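Local coordinates for uncharacterized protein DUF1285 (Shewanella baltica, PDB 2RA9) that is of unknown function but may take part in signal transduction, as a member of the DUF1285 family, at residues F84-Q88 with P89-L93. Residues are numbered along the deposited sequence; the frame is centred on the assembly and turned at random. Where two conformers were deposited one is given.
Sequences FERAQ and PHSLL
Arg-86 stands out from one side of the turn joining strands 79-86 and 93-97, and its NH1 donates a hydrogen bond to the backbone O of Ser-91 at 2.8 Å. The bond is bent, 133° at the hydrogen, and the carbonyl oxygen sits at the edge of the guanidinium, tilted from its plane. CG anti to its own carbonyl carbon (chi1 -66°) and an extended run from CG to NE carry the guanidinium out past the Ser-91 carbonyl, CD passing 3.6 Å from His-90 N. The same guanidinium forms salt bridges through NE to Glu-141 and NH1 to Asp-146, joining the turn to helix 135-141 and the segment that follows it. Cut back to alanine, this position would probably leave the Ser-91 carbonyl without this donor and the carboxylates of Glu-141 and Asp-146 without their arginine partner.

The backbone reverses through a type II beta turn from Gln-88 to Ser-91, with Pro-89 and His-90 at its corners; His-90 takes the positive phi (70°) of the second corner. Ser-91 N closes the turn on Gln-88 O, 2.9 Å away. Ser-91 OG lies inside the bend, 2.9 Å from Gln-88 O and 2.8 Å from Leu-92 O, with a single proton to offer the two. This hairpin connection links neighbouring antiparallel strands of a mixed sheet. At the surface, His-90 ND1 is hydrogen-bonded to Ser-145.

Apolar contacts gather at the strand end. Leu-93 CD2 meets Arg-86 CG at 3.7 Å and Phe-84 CD1 at 4.1 Å, the phenylalanine and leucine side chains running side by side. Phe-84 also packs on helix 135-141, touching Phe-138. Beside them the backbones meet through a CA-H...O contact, Leu-93 CA to Glu-85 O at 3.5 Å.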
ATOM      1  N   PHE A  84      -9.422  -4.344   6.745  1.00 14.23           N
ATOM      2  CA  PHE A  84      -8.485  -4.656   7.791  1.00 13.91           C
ATOM      3  C   PHE A  84      -9.203  -5.468   8.875  1.00 14.37           C
ATOM      4  O   PHE A  84     -10.439  -5.404   8.990  1.00 16.12           O
ATOM      5  CB  PHE A  84      -7.832  -3.384   8.374  1.00 14.45           C
ATOM      6  CG  PHE A  84      -8.821  -2.475   9.064  1.00 15.40           C
ATOM      7  CD1 PHE A  84      -9.201  -2.729  10.360  1.00 15.27           C
ATOM      8  CD2 PHE A  84      -9.392  -1.392   8.409  1.00 17.78           C
ATOM      9  CE1 PHE A  84     -10.157  -1.946  11.002  1.00 16.18           C
ATOM     10  CE2 PHE A  84     -10.348  -0.607   9.074  1.00 16.96           C
ATOM     11  CZ  PHE A  84     -10.707  -0.938  10.385  1.00 17.84           C
ATOM     12  N   GLU A  85      -8.424  -6.197   9.652  1.00 14.84           N
ATOM     13  CA  GLU A  85      -8.921  -6.916  10.823  1.00 16.23           C
ATOM     14  C   GLU A  85      -7.760  -7.199  11.759  1.00 20.48           C
ATOM     15  O   GLU A  85      -6.616  -7.338  11.325  1.00 23.33           O
ATOM     16  CB  GLU A  85      -9.570  -8.251  10.369  1.00 19.74           C
ATOM     17  CG  GLU A  85     -10.112  -9.134  11.473  1.00 27.30           C
ATOM     18  CD  GLU A  85     -10.669 -10.439  10.947  1.00 35.90           C
ATOM     19  OE1 GLU A  85     -10.157 -10.954   9.925  1.00 37.39           O
ATOM     20  OE2 GLU A  85     -11.611 -10.961  11.582  1.00 42.63           O
ATOM     21  N   ARG A  86      -8.025  -7.252  13.066  1.00 22.52           N
ATOM     22  CA  ARG A  86      -7.037  -7.833  13.995  1.00 24.34           C
ATOM     23  C   ARG A  86      -7.171  -9.358  14.001  1.00 25.59           C
ATOM     24  O   ARG A  86      -8.290  -9.878  14.056  1.00 31.02           O
ATOM     25  CB  ARG A  86      -7.272  -7.324  15.416  1.00 23.23           C
ATOM     26  CG  ARG A  86      -7.021  -5.859  15.584  1.00 20.43           C
ATOM     27  CD  ARG A  86      -7.209  -5.424  17.002  1.00 18.59           C
ATOM     28  NE  ARG A  86      -7.405  -3.972  17.128  1.00 15.83           N
ATOM     29  CZ  ARG A  86      -6.490  -3.111  17.543  1.00 15.45           C
ATOM     30  NH1 ARG A  86      -5.257  -3.488  17.906  1.00 17.80           N
ATOM     31  NH2 ARG A  86      -6.815  -1.851  17.655  1.00 16.08           N
ATOM     32  N   ALA A  87      -6.047 -10.062  13.974  1.00 27.99           N
ATOM     33  CA  ALA A  87      -6.045 -11.514  14.160  1.00 29.37           C
ATOM     34  C   ALA A  87      -6.650 -11.888  15.510  1.00 29.93           C
ATOM     35  O   ALA A  87      -7.430 -12.859  15.607  1.00 30.82           O
ATOM     36  CB  ALA A  87      -4.599 -12.068  14.044  1.00 30.12           C
ATOM     37  N   GLN A  88      -6.261 -11.136  16.551  1.00 27.54           N
ATOM     38  CA  GLN A  88      -6.784 -11.355  17.894  0.50 26.41           C
ATOM     39  C   GLN A  88      -7.060 -10.006  18.557  1.00 24.57           C
ATOM     40  O   GLN A  88      -6.517  -8.975  18.130  1.00 22.37           O
ATOM     41  CB  GLN A  88      -5.807 -12.176  18.747  0.50 26.36           C
ATOM     42  CG  GLN A  88      -5.444 -13.565  18.175  0.50 27.69           C
ATOM     43  CD  GLN A  88      -4.215 -13.555  17.272  0.50 31.58           C
ATOM     44  OE1 GLN A  88      -3.540 -12.535  17.116  0.50 34.93           O
ATOM     45  NE2 GLN A  88      -3.911 -14.709  16.681  0.50 34.97           N
ATOM     46  N   PRO A  89      -7.915  -9.999  19.603  1.00 22.58           N
ATOM     47  CA  PRO A  89      -8.120  -8.738  20.272  1.00 22.52           C
ATOM     48  C   PRO A  89      -6.793  -8.105  20.585  1.00 19.01           C
ATOM     49  O   PRO A  89      -5.845  -8.797  21.002  1.00 20.60           O
ATOM     50  CB  PRO A  89      -8.885  -9.158  21.534  1.00 23.37           C
ATOM     51  CG  PRO A  89      -9.706 -10.281  21.032  1.00 23.82           C
ATOM     52  CD  PRO A  89      -8.725 -11.057  20.220  1.00 23.85           C
ATOM     53  N   HIS A  90      -6.697  -6.806  20.313  1.00 18.59           N
ATOM     54  CA  HIS A  90      -5.518  -6.009  20.638  1.00 17.97           C
ATOM     55  C   HIS A  90      -4.282  -6.312  19.814  1.00 18.72           C
ATOM     56  O   HIS A  90      -3.254  -5.695  20.028  1.00 18.65           O
ATOM     57  CB  HIS A  90      -5.173  -6.041  22.138  1.00 16.87           C
ATOM     58  CG  HIS A  90      -6.305  -5.588  22.999  1.00 17.57           C
ATOM     59  ND1 HIS A  90      -6.440  -4.288  23.427  1.00 17.55           N
ATOM     60  CD2 HIS A  90      -7.397  -6.248  23.436  1.00 20.16           C
ATOM     61  CE1 HIS A  90      -7.550  -4.180  24.137  1.00 16.77           C
ATOM     62  NE2 HIS A  90      -8.152  -5.354  24.144  1.00 17.53           N
ATOM     63  N   SER A  91      -4.415  -7.172  18.813  1.00 17.95           N
ATOM     64  CA  SER A  91      -3.276  -7.532  17.997  1.00 18.02           C
ATOM     65  C   SER A  91      -2.985  -6.486  16.915  1.00 17.07           C
ATOM     66  O   SER A  91      -3.725  -5.512  16.721  1.00 17.87           O
ATOM     67  CB  SER A  91      -3.478  -8.919  17.371  1.00 18.77           C
ATOM     68  OG  SER A  91      -4.327  -8.871  16.243  1.00 21.26           O
ATOM     69  N   LEU A  92      -1.860  -6.672  16.244  1.00 18.26           N
ATOM     70  CA  LEU A  92      -1.549  -5.967  15.024  1.00 17.11           C
ATOM     71  C   LEU A  92      -2.583  -6.304  13.968  1.00 17.83           C
ATOM     72  O   LEU A  92      -3.394  -7.222  14.131  1.00 18.63           O
ATOM     73  CB  LEU A  92      -0.139  -6.330  14.545  1.00 16.47           C
ATOM     74  CG  LEU A  92       1.024  -5.948  15.451  1.00 18.38           C
ATOM     75  CD1 LEU A  92       2.330  -6.481  14.900  1.00 21.91           C
ATOM     76  CD2 LEU A  92       1.121  -4.463  15.683  1.00 20.91           C
ATOM     77  N   LEU A  93      -2.576  -5.542  12.875  1.00 16.93           N
ATOM     78  CA  LEU A  93      -3.620  -5.675  11.878  1.00 16.02           C
ATOM     79  C   LEU A  93      -3.145  -6.497  10.691  1.00 15.36           C
ATOM     80  O   LEU A  93      -1.963  -6.461  10.327  1.00 17.75           O
ATOM     81  CB  LEU A  93      -4.032  -4.319  11.344  1.00 16.39           C
ATOM     82  CG  LEU A  93      -4.713  -3.303  12.229  1.00 15.80           C
ATOM     83  CD1 LEU A  93      -4.928  -2.008  11.387  1.00 18.38           C
ATOM     84  CD2 LEU A  93      -5.995  -3.845  12.691  1.00 19.08           C
TER